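Local coordinates for protein putative adenosine kinase (Schistosoma mansoni, PDB 3VAS) that phosphorylates the 5'-hydroxyl of adenosine to make AMP, probably at the expense of ATP, as a nucleoside kinase of the pfkB/ribokinase family, at residues Leu35-Tyr46 against Gly139-Leu149; Asn86-Gln96 against Phe356-Tyr364. All blocks are in the same frame, centred on the assembly; numbering follows the deposited sequence.

How the contacts relate
Contact 1 belongs to the small lid of the ribokinase-like fold, where the end of strand 27-40 runs parallel to strand 138-145; contact 2 lies in the large alpha/beta domain, where helix 83-95 meets the loop that follows helix 336-351. Along the chain the segments alternate: 35-46, 86-96, 139-149, then 356-364. The centres of the contacts are about 24 Å apart, and their nearest atoms come within about 5 Å without touching. Adenosine bridges the gap: Asp36 and Val141 of contact 1 and Asn86 of contact 2 all line its pocket, and both Asp36 and Asn86 bond its O3'. The nucleoside is thus held by residues from the lid and the large domain together.

Contact 1: residues Leu35-Tyr46 against Gly139-Leu149. With ADN (adenosine), chain C.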
loop_
_atom_site.group_PDB
_atom_site.type_symbol
_atom_site.label_atom_id
_atom_site.label_comp_id
_atom_site.label_asym_id
_atom_site.label_seq_id
_atom_site.Cartn_x
_atom_site.Cartn_y
_atom_site.Cartn_z
ATOM N N LEU A 35 -0.388 -3.873 -13.089
ATOM C CA LEU A 35 0.897 -4.135 -13.714
ATOM C C LEU A 35 1.713 -2.847 -13.735
ATOM O O LEU A 35 1.258 -1.826 -14.256
ATOM C CB LEU A 35 0.706 -4.665 -15.133
ATOM C CG LEU A 35 1.995 -5.038 -15.865
ATOM C CD1 LEU A 35 2.559 -6.342 -15.322
ATOM C CD2 LEU A 35 1.765 -5.126 -17.362
ATOM N N ASP A 36 2.907 -2.887 -13.154
ATOM C CA ASP A 36 3.831 -1.759 -13.243
ATOM C C ASP A 36 4.599 -1.790 -14.560
ATOM O O ASP A 36 5.143 -2.822 -14.956
ATOM C CB ASP A 36 4.812 -1.748 -12.067
ATOM C CG ASP A 36 4.153 -1.344 -10.754
ATOM O OD1 ASP A 36 2.973 -0.925 -10.780
ATOM O OD2 ASP A 36 4.824 -1.432 -9.697
ATOM N N ILE A 37 4.632 -0.653 -15.242
ATOM C CA ILE A 37 5.419 -0.527 -16.456
ATOM C C ILE A 37 6.512 0.512 -16.222
ATOM O O ILE A 37 6.270 1.713 -16.298
ATOM C CB ILE A 37 4.544 -0.145 -17.655
ATOM C CG1 ILE A 37 3.339 -1.087 -17.743
ATOM C CG2 ILE A 37 5.360 -0.162 -18.946
ATOM C CD1 ILE A 37 2.450 -0.831 -18.946
ATOM N N ILE A 38 7.716 0.029 -15.930
ATOM C CA ILE A 38 8.811 0.883 -15.497
ATOM C C ILE A 38 9.705 1.285 -16.660
ATOM O O ILE A 38 10.271 0.435 -17.351
ATOM C CB ILE A 38 9.652 0.184 -14.416
ATOM C CG1 ILE A 38 8.734 -0.352 -13.311
ATOM C CG2 ILE A 38 10.704 1.133 -13.853
ATOM C CD1 ILE A 38 9.443 -1.207 -12.289
ATOM N N VAL A 39 9.833 2.591 -16.865
ATOM C CA VAL A 39 10.545 3.120 -18.020
ATOM C C VAL A 39 11.491 4.242 -17.610
ATOM O O VAL A 39 11.171 5.039 -16.729
ATOM C CB VAL A 39 9.547 3.635 -19.096
ATOM C CG1 VAL A 39 8.435 4.464 -18.461
ATOM C CG2 VAL A 39 10.259 4.430 -20.184
ATOM N N ASP A 40 12.668 4.276 -18.228
ATOM C CA ASP A 40 13.546 5.433 -18.130
ATOM C C ASP A 40 12.952 6.565 -18.962
ATOM O O ASP A 40 13.011 6.544 -20.195
ATOM C CB ASP A 40 14.955 5.092 -18.615
ATOM C CG ASP A 40 15.696 4.175 -17.658
ATOM O OD1 ASP A 40 15.391 4.207 -16.445
ATOM O OD2 ASP A 40 16.584 3.425 -18.118
ATOM N N ALA A 41 12.372 7.546 -18.280
ATOM C CA ALA A 41 11.636 8.611 -18.950
ATOM C C ALA A 41 12.518 9.799 -19.314
ATOM O O ALA A 41 13.451 10.145 -18.586
ATOM C CB ALA A 41 10.472 9.067 -18.084
ATOM N N ASP A 42 12.212 10.419 -20.449
ATOM C CA ASP A 42 12.874 11.649 -20.858
ATOM C C ASP A 42 12.316 12.807 -20.042
ATOM O O ASP A 42 11.202 12.732 -19.524
ATOM C CB ASP A 42 12.656 11.907 -22.350
ATOM C CG ASP A 42 12.932 10.678 -23.204
ATOM O OD1 ASP A 42 14.102 10.467 -23.594
ATOM O OD2 ASP A 42 11.972 9.926 -23.487
ATOM N N ASP A 43 13.087 13.881 -19.937
ATOM C CA ASP A 43 12.716 15.008 -19.089
ATOM C C ASP A 43 11.450 15.728 -19.549
ATOM O O ASP A 43 10.731 16.298 -18.726
ATOM C CB ASP A 43 13.880 15.996 -18.978
ATOM C CG ASP A 43 15.169 15.326 -18.536
ATOM O OD1 ASP A 43 15.291 15.006 -17.335
ATOM O OD2 ASP A 43 16.060 15.121 -19.390
ATOM N N PHE A 44 11.172 15.701 -20.850
ATOM C CA PHE A 44 9.990 16.393 -21.369
ATOM C C PHE A 44 8.694 15.780 -20.849
ATOM O O PHE A 44 7.692 16.477 -20.701
ATOM C CB PHE A 44 9.991 16.473 -22.908
ATOM C CG PHE A 44 9.707 15.160 -23.609
ATOM C CD1 PHE A 44 8.406 14.694 -23.754
ATOM C CD2 PHE A 44 10.741 14.418 -24.165
ATOM C CE1 PHE A 44 8.147 13.497 -24.409
ATOM C CE2 PHE A 44 10.486 13.223 -24.825
ATOM C CZ PHE A 44 9.188 12.761 -24.945
ATOM N N MET A 45 8.735 14.479 -20.571
ATOM C CA MET A 45 7.554 13.726 -20.148
ATOM C C MET A 45 6.895 14.313 -18.906
ATOM O O MET A 45 5.668 14.333 -18.799
ATOM C CB MET A 45 7.917 12.261 -19.890
ATOM C CG MET A 45 8.366 11.499 -21.124
ATOM S SD MET A 45 6.985 11.038 -22.181
ATOM C CE MET A 45 6.071 9.970 -21.082
ATOM N N TYR A 46 7.712 14.793 -17.974
ATOM C CA TYR A 46 7.200 15.330 -16.714
ATOM C C TYR A 46 6.505 16.671 -16.917
ATOM O O TYR A 46 5.517 16.967 -16.247
ATOM C CB TYR A 46 8.321 15.423 -15.669
ATOM C CG TYR A 46 8.979 14.087 -15.428
ATOM C CD1 TYR A 46 8.485 13.209 -14.468
ATOM C CD2 TYR A 46 10.071 13.681 -16.189
ATOM C CE1 TYR A 46 9.073 11.970 -14.260
ATOM C CE2 TYR A 46 10.665 12.445 -15.986
ATOM C CZ TYR A 46 10.161 11.597 -15.022
ATOM O OH TYR A 46 10.747 10.369 -14.823
ATOM N N GLY A 139 -5.614 -3.305 -14.811
ATOM C CA GLY A 139 -5.047 -1.985 -14.609
ATOM C C GLY A 139 -3.533 -1.962 -14.744
ATOM O O GLY A 139 -2.871 -2.996 -14.650
ATOM N N LYS A 140 -2.985 -0.773 -14.963
ATOM C CA LYS A 140 -1.556 -0.617 -15.177
ATOM C C LYS A 140 -1.063 0.708 -14.606
ATOM O O LYS A 140 -1.822 1.680 -14.513
ATOM C CB LYS A 140 -1.243 -0.685 -16.672
ATOM C CG LYS A 140 -2.109 0.248 -17.506
ATOM C CD LYS A 140 -1.845 0.090 -18.996
ATOM C CE LYS A 140 -2.862 0.869 -19.816
ATOM N NZ LYS A 140 -2.653 0.686 -21.282
ATOM N N VAL A 141 0.212 0.740 -14.230
ATOM C CA VAL A 141 0.839 1.957 -13.731
ATOM C C VAL A 141 2.037 2.308 -14.602
ATOM O O VAL A 141 2.940 1.497 -14.788
ATOM C CB VAL A 141 1.323 1.799 -12.272
ATOM C CG1 VAL A 141 1.886 3.121 -11.753
ATOM C CG2 VAL A 141 0.189 1.311 -11.375
ATOM N N ALA A 142 2.040 3.510 -15.161
ATOM C CA ALA A 142 3.229 3.978 -15.847
ATOM C C ALA A 142 4.154 4.522 -14.776
ATOM O O ALA A 142 3.825 5.505 -14.112
ATOM C CB ALA A 142 2.885 5.052 -16.862
ATOM N N VAL A 143 5.294 3.863 -14.583
ATOM C CA VAL A 143 6.267 4.315 -13.594
ATOM C C VAL A 143 7.438 4.973 -14.312
ATOM O O VAL A 143 8.275 4.297 -14.912
ATOM C CB VAL A 143 6.757 3.164 -12.699
ATOM C CG1 VAL A 143 7.656 3.692 -11.584
ATOM C CG2 VAL A 143 5.568 2.412 -12.115
ATOM N N LEU A 144 7.481 6.298 -14.259
ATOM C CA LEU A 144 8.463 7.065 -15.015
ATOM C C LEU A 144 9.710 7.346 -14.182
ATOM O O LEU A 144 9.664 8.101 -13.213
ATOM C CB LEU A 144 7.844 8.371 -15.509
ATOM C CG LEU A 144 7.154 8.331 -16.876
ATOM C CD1 LEU A 144 6.087 7.248 -16.955
ATOM C CD2 LEU A 144 6.565 9.692 -17.206
ATOM N N VAL A 145 10.824 6.730 -14.559
ATOM C CA VAL A 145 12.049 6.867 -13.783
ATOM C C VAL A 145 13.080 7.756 -14.478
ATOM O O VAL A 145 13.344 7.606 -15.673
ATOM C CB VAL A 145 12.674 5.488 -13.464
ATOM C CG1 VAL A 145 14.014 5.654 -12.756
ATOM C CG2 VAL A 145 11.717 4.653 -12.618
ATOM N N SER A 146 13.645 8.693 -13.725
ATOM C CA SER A 146 14.780 9.467 -14.204
ATOM C C SER A 146 15.652 9.881 -13.027
ATOM O O SER A 146 15.267 9.720 -11.868
ATOM C CB SER A 146 14.317 10.693 -14.995
ATOM O OG SER A 146 13.556 11.570 -14.186
ATOM N N GLU A 147 16.833 10.406 -13.326
ATOM C CA GLU A 147 17.739 10.865 -12.284
ATOM C C GLU A 147 17.137 12.061 -11.553
ATOM O O GLU A 147 17.368 12.254 -10.360
ATOM C CB GLU A 147 19.099 11.222 -12.883
ATOM C CG GLU A 147 20.152 11.590 -11.854
ATOM C CD GLU A 147 21.506 11.838 -12.482
ATOM O OE1 GLU A 147 22.047 10.903 -13.113
ATOM O OE2 GLU A 147 22.028 12.966 -12.354
ATOM N N LYS A 148 16.347 12.850 -12.277
ATOM C CA LYS A 148 15.709 14.040 -11.719
ATOM C C LYS A 148 14.460 13.699 -10.905
ATOM O O LYS A 148 14.292 14.182 -9.785
ATOM C CB LYS A 148 15.333 15.010 -12.843
ATOM C CG LYS A 148 15.589 16.479 -12.535
ATOM C CD LYS A 148 16.852 16.964 -13.230
ATOM C CE LYS A 148 16.767 16.746 -14.734
ATOM N NZ LYS A 148 18.059 17.018 -15.426
ATOM N N LEU A 149 13.586 12.874 -11.478
ATOM C CA LEU A 149 12.274 12.604 -10.886
ATOM C C LEU A 149 11.838 11.149 -11.024
ATOM O O LEU A 149 12.287 10.431 -11.918
ATOM C CB LEU A 149 11.204 13.482 -11.549
ATOM C CG LEU A 149 11.333 15.005 -11.538
ATOM C CD1 LEU A 149 11.074 15.560 -12.927
ATOM C CD2 LEU A 149 10.366 15.609 -10.543
HETATM O "O5'" ADN C . 4.025 2.014 -3.850
HETATM C "C5'" ADN C . 4.334 1.780 -5.223
HETATM C "C4'" ADN C . 3.272 0.940 -5.889
HETATM O "O4'" ADN C . 2.024 1.649 -5.892
HETATM C "C3'" ADN C . 3.529 0.551 -7.350
HETATM O "O3'" ADN C . 3.857 -0.837 -7.425
HETATM C "C2'" ADN C . 2.173 0.793 -8.052
HETATM O "O2'" ADN C . 1.708 -0.292 -8.824
HETATM C "C1'" ADN C . 1.225 1.086 -6.888
HETATM N N9 ADN C . 0.128 1.999 -7.211
HETATM C C8 ADN C . 0.210 3.130 -7.887
HETATM N N7 ADN C . -1.151 3.682 -7.989
HETATM C C5 ADN C . -2.043 2.785 -7.327
HETATM C C6 ADN C . -3.420 2.815 -7.128
HETATM N N6 ADN C . -4.196 3.910 -7.646
HETATM N N1 ADN C . -4.038 1.781 -6.437
HETATM C C2 ADN C . -3.302 0.735 -5.941
HETATM N N3 ADN C . -1.946 0.706 -6.133
HETATM C C4 ADN C . -1.323 1.762 -6.847
HETATM O O HOH W 1 15.500 8.279 -17.870
HETATM O O HOH W 2 13.585 14.199 -15.541
#
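Leu144 packs most closely where strand 35-40 gives way to the following loop: its CG is 3.6 Å from Ala41 CB, CD1 lies beside Val39 CG1 with the two side chains pointing the same way, and CD2 meets Met45 CE with the side chains at about a right angle. Tyr46 slides past Leu144 in the opposite direction, and its OH makes a weak hydrogen bond, 3.0 Å, to Leu144 O, which lies at the ring edge. Leu149 CD1 sits over a face of that ring, 3.9 Å from the Tyr46 centroid, a CH-pi contact, though this leucine is itself poorly ordered and the packing begins to slacken here. Ile38, Val143 and Val145 fill the other side of the strand pair. These strands are parallel neighbours in the lid of the ribokinase-like fold, in register from Leu35 with Lys140 to Asp40 with Val145 and zipped by seven backbone bonds; strand 150-157 flanks 139-145, and 77-81 flanks 35-40. Toward the nucleoside, a chi1 of -72° leaves the Asp36 carboxylate beside the backbone N, its two oxygens meeting the ribose hydroxyls one each: O3' donates to OD2 at 2.5 Å, and O2' donates to OD1 at a modelled 2.4 Å, too short to be taken literally. Val141 CG2 touches the same O2' at 3.4 Å. The far end is looser and wetter. Ser146 OG donates to Leu149 O, tying the turn, and a water donates both to Ser146 OG and to Asp43 OD1. Lys148 NZ reaches Asp43 OD1 only in a long salt bridge of 3.9 Å, with the lysine poorly ordered too.

Contact 2: residues Asn86-Gln96 against Phe356-Tyr364; sequences NTVKMIQWIIQ and FSLGSRDSY
Trp93 lies between Leu358 and Arg361, one on each face of its indole. Leu358 CD2 sits over the six-membered ring, 4.0 Å from its centroid, and Arg361 CD covers the opposite face, 3.7 Å from the same centroid. With CG anti to the backbone N (chi1 -177°), Trp93 drives its indole off helix 86-95 into the loop, where its outer edge meets the face of Tyr364 in a T-shaped pair with planes 73° apart. Met90 widens the apolar layer: its CG touches Leu358 CD2, its CE lies near Tyr364, and its sulfur makes an oblique Met-aromatic contact with Phe356. In the large alpha/beta domain of the ribokinase-like fold, this lays the loop after helix 336-351 along helix 83-95, the two running the same way; Tyr349 of the former helix also packs against Trp93 and Tyr364. Toward the adenosine site, Phe356 carries Asn86 over one face, CB above the ring centre and the amide stacked flat with Asn86 CG 3.5 Å from Phe356 CG. That amide's ND2 bonds Asp320 and the O3' of adenosine, so the ring backs a residue that touches the substrate. Lys89 NZ, salt-bridged to Asp119, holds a water that donates to Phe356 O. At the other end, Trp93 NE1 donates to Gly359 O in a bent bond of 3.0 Å. Arg361 reaches the last turn of the helix: NE bonds Trp93 O at 3.0 Å, also bent, and NH2 makes the straighter bond to Ile94 O, 2.8 Å, on a lone pair in the carbonyl plane. Both oxygens lie near the guanidinium plane; these carbonyls belong to the C-terminal end of the helix, whose partial negative charge would probably suit the arginine. Gln96 lays OE1 over one guanidinium face, 4.1 Å from Arg361 CZ.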
loop_
_atom_site.group_PDB
_atom_site.type_symbol
_atom_site.label_atom_id
_atom_site.label_comp_id
_atom_site.label_asym_id
_atom_site.label_seq_id
_atom_site.Cartn_x
_atom_site.Cartn_y
_atom_site.Cartn_z
ATOM N N ASN A 86 1.481 -5.655 -3.026
ATOM C CA ASN A 86 2.905 -5.608 -2.693
ATOM C C ASN A 86 3.144 -5.937 -1.214
ATOM O O ASN A 86 3.965 -6.793 -0.877
ATOM C CB ASN A 86 3.505 -4.226 -2.995
ATOM C CG ASN A 86 3.696 -3.961 -4.484
ATOM O OD1 ASN A 86 3.616 -4.866 -5.318
ATOM N ND2 ASN A 86 3.979 -2.703 -4.818
ATOM N N THR A 87 2.403 -5.257 -0.345
ATOM C CA THR A 87 2.544 -5.417 1.097
ATOM C C THR A 87 2.167 -6.819 1.566
ATOM O O THR A 87 2.919 -7.465 2.298
ATOM C CB THR A 87 1.692 -4.367 1.845
ATOM O OG1 THR A 87 2.232 -3.063 1.604
ATOM C CG2 THR A 87 1.685 -4.631 3.343
ATOM N N VAL A 88 1.005 -7.294 1.134
ATOM C CA VAL A 88 0.505 -8.588 1.581
ATOM C C VAL A 88 1.365 -9.756 1.099
ATOM O O VAL A 88 1.630 -10.691 1.852
ATOM C CB VAL A 88 -0.965 -8.779 1.169
ATOM C CG1 VAL A 88 -1.411 -10.225 1.384
ATOM C CG2 VAL A 88 -1.839 -7.814 1.946
ATOM N N LYS A 89 1.826 -9.702 -0.144
ATOM C CA LYS A 89 2.641 -10.799 -0.646
ATOM C C LYS A 89 4.036 -10.799 -0.020
ATOM O O LYS A 89 4.656 -11.850 0.118
ATOM C CB LYS A 89 2.693 -10.821 -2.178
ATOM C CG LYS A 89 3.531 -9.740 -2.833
ATOM C CD LYS A 89 3.360 -9.804 -4.355
ATOM C CE LYS A 89 4.389 -8.946 -5.076
ATOM N NZ LYS A 89 4.234 -9.023 -6.556
ATOM N N MET A 90 4.526 -9.630 0.382
ATOM C CA MET A 90 5.810 -9.595 1.077
ATOM C C MET A 90 5.667 -10.081 2.520
ATOM O O MET A 90 6.572 -10.729 3.044
ATOM C CB MET A 90 6.472 -8.217 1.027
ATOM C CG MET A 90 7.883 -8.219 1.618
ATOM S SD MET A 90 8.780 -6.674 1.365
ATOM C CE MET A 90 10.432 -7.128 1.900
ATOM N N ILE A 91 4.538 -9.779 3.160
ATOM C CA ILE A 91 4.257 -10.352 4.478
ATOM C C ILE A 91 4.321 -11.874 4.372
ATOM O O ILE A 91 4.922 -12.547 5.208
ATOM C CB ILE A 91 2.866 -9.955 5.000
ATOM C CG1 ILE A 91 2.792 -8.452 5.266
ATOM C CG2 ILE A 91 2.527 -10.728 6.276
ATOM C CD1 ILE A 91 1.430 -7.987 5.741
ATOM N N GLN A 92 3.709 -12.402 3.317
ATOM C CA GLN A 92 3.713 -13.832 3.040
ATOM C C GLN A 92 5.131 -14.360 2.799
ATOM O O GLN A 92 5.507 -15.416 3.306
ATOM C CB GLN A 92 2.810 -14.125 1.832
ATOM C CG GLN A 92 2.866 -15.567 1.334
ATOM C CD GLN A 92 2.283 -16.554 2.327
ATOM O OE1 GLN A 92 1.146 -16.398 2.779
ATOM N NE2 GLN A 92 3.062 -17.576 2.678
ATOM N N TRP A 93 5.910 -13.612 2.027
ATOM C CA TRP A 93 7.288 -13.975 1.701
ATOM C C TRP A 93 8.177 -13.969 2.951
ATOM O O TRP A 93 8.976 -14.885 3.172
ATOM C CB TRP A 93 7.802 -12.983 0.660
ATOM C CG TRP A 93 9.185 -13.204 0.121
ATOM C CD1 TRP A 93 9.560 -14.080 -0.862
ATOM C CD2 TRP A 93 10.367 -12.479 0.483
ATOM N NE1 TRP A 93 10.909 -13.959 -1.112
ATOM C CE2 TRP A 93 11.424 -12.981 -0.300
ATOM C CE3 TRP A 93 10.634 -11.460 1.403
ATOM C CZ2 TRP A 93 12.727 -12.500 -0.190
ATOM C CZ3 TRP A 93 11.928 -10.981 1.510
ATOM C CH2 TRP A 93 12.958 -11.502 0.719
ATOM N N ILE A 94 8.028 -12.934 3.772
ATOM C CA ILE A 94 8.778 -12.834 5.016
ATOM C C ILE A 94 8.472 -13.996 5.958
ATOM O O ILE A 94 9.381 -14.679 6.428
ATOM C CB ILE A 94 8.498 -11.502 5.735
ATOM C CG1 ILE A 94 9.089 -10.342 4.928
ATOM C CG2 ILE A 94 9.069 -11.527 7.158
ATOM C CD1 ILE A 94 8.769 -8.976 5.479
ATOM N N ILE A 95 7.190 -14.226 6.215
ATOM C CA ILE A 95 6.772 -15.232 7.188
ATOM C C ILE A 95 7.064 -16.652 6.698
ATOM O O ILE A 95 7.321 -17.550 7.500
ATOM C CB ILE A 95 5.293 -15.033 7.589
ATOM C CG1 ILE A 95 5.131 -13.654 8.244
ATOM C CG2 ILE A 95 4.824 -16.133 8.525
ATOM C CD1 ILE A 95 3.747 -13.346 8.737
ATOM N N GLN A 96 7.025 -16.838 5.381
ATOM C CA GLN A 96 7.556 -18.045 4.746
ATOM C C GLN A 96 6.776 -19.318 5.089
ATOM O O GLN A 96 7.254 -20.427 4.862
ATOM C CB GLN A 96 9.038 -18.212 5.107
ATOM C CG GLN A 96 9.906 -18.832 4.036
ATOM C CD GLN A 96 11.327 -19.051 4.520
ATOM O OE1 GLN A 96 11.709 -18.573 5.593
ATOM N NE2 GLN A 96 12.119 -19.781 3.736
ATOM N N PHE A 356 8.975 -3.728 -7.373
ATOM C CA PHE A 356 8.713 -4.553 -6.201
ATOM C C PHE A 356 9.077 -6.006 -6.495
ATOM O O PHE A 356 8.211 -6.856 -6.707
ATOM C CB PHE A 356 7.266 -4.428 -5.730
ATOM C CG PHE A 356 7.087 -4.741 -4.272
ATOM C CD1 PHE A 356 7.230 -3.745 -3.316
ATOM C CD2 PHE A 356 6.795 -6.034 -3.854
ATOM C CE1 PHE A 356 7.078 -4.027 -1.967
ATOM C CE2 PHE A 356 6.640 -6.325 -2.510
ATOM C CZ PHE A 356 6.783 -5.319 -1.562
ATOM N N SER A 357 10.377 -6.274 -6.510
ATOM C CA SER A 357 10.891 -7.592 -6.857
ATOM C C SER A 357 11.318 -8.349 -5.604
ATOM O O SER A 357 12.193 -7.893 -4.872
ATOM C CB SER A 357 12.081 -7.446 -7.809
ATOM O OG SER A 357 12.666 -8.702 -8.103
ATOM N N LEU A 358 10.696 -9.498 -5.355
ATOM C CA LEU A 358 11.082 -10.359 -4.234
ATOM C C LEU A 358 11.889 -11.551 -4.741
ATOM O O LEU A 358 11.350 -12.422 -5.420
ATOM C CB LEU A 358 9.841 -10.861 -3.489
ATOM C CG LEU A 358 8.980 -9.829 -2.756
ATOM C CD1 LEU A 358 7.694 -10.468 -2.247
ATOM C CD2 LEU A 358 9.769 -9.211 -1.612
ATOM N N GLY A 359 13.177 -11.587 -4.415
ATOM C CA GLY A 359 14.052 -12.662 -4.861
ATOM C C GLY A 359 13.981 -13.897 -3.980
ATOM O O GLY A 359 12.976 -14.129 -3.308
ATOM N N SER A 360 15.043 -14.699 -3.974
ATOM C CA SER A 360 15.032 -15.904 -3.154
ATOM C C SER A 360 15.083 -15.526 -1.681
ATOM O O SER A 360 15.858 -14.660 -1.267
ATOM C CB SER A 360 16.156 -16.883 -3.529
ATOM O OG SER A 360 17.434 -16.335 -3.283
ATOM N N ARG A 361 14.229 -16.177 -0.903
ATOM C CA ARG A 361 14.016 -15.832 0.493
ATOM C C ARG A 361 15.286 -16.001 1.336
ATOM O O ARG A 361 15.484 -15.287 2.324
ATOM C CB ARG A 361 12.864 -16.669 1.050
ATOM C CG ARG A 361 12.509 -16.383 2.487
ATOM C CD ARG A 361 12.276 -14.907 2.729
ATOM N NE ARG A 361 11.834 -14.684 4.102
ATOM C CZ ARG A 361 12.650 -14.651 5.151
ATOM N NH1 ARG A 361 13.958 -14.813 4.984
ATOM N NH2 ARG A 361 12.155 -14.455 6.364
ATOM N N ASP A 362 16.145 -16.929 0.923
ATOM C CA ASP A 362 17.416 -17.187 1.600
ATOM C C ASP A 362 18.365 -15.994 1.581
ATOM O O ASP A 362 19.217 -15.863 2.457
ATOM C CB ASP A 362 18.127 -18.384 0.968
ATOM C CG ASP A 362 17.553 -19.705 1.417
ATOM O OD1 ASP A 362 17.734 -20.708 0.693
ATOM O OD2 ASP A 362 16.923 -19.739 2.495
ATOM N N SER A 363 18.227 -15.137 0.576
ATOM C CA SER A 363 19.138 -14.010 0.410
ATOM C C SER A 363 18.626 -12.735 1.067
ATOM O O SER A 363 19.166 -11.656 0.838
ATOM C CB SER A 363 19.412 -13.758 -1.072
ATOM O OG SER A 363 20.155 -14.827 -1.629
ATOM N N TYR A 364 17.583 -12.863 1.881
ATOM C CA TYR A 364 17.013 -11.720 2.584
ATOM C C TYR A 364 17.954 -11.268 3.701
ATOM O O TYR A 364 17.911 -10.115 4.127
ATOM C CB TYR A 364 15.640 -12.093 3.153
ATOM C CG TYR A 364 14.850 -10.940 3.747
ATOM C CD1 TYR A 364 14.776 -9.712 3.098
ATOM C CD2 TYR A 364 14.150 -11.092 4.943
ATOM C CE1 TYR A 364 14.047 -8.666 3.628
ATOM C CE2 TYR A 364 13.415 -10.047 5.482
ATOM C CZ TYR A 364 13.367 -8.836 4.818
ATOM O OH TYR A 364 12.637 -7.790 5.340
HETATM O O HOH W 3 6.139 -7.720 -7.959
#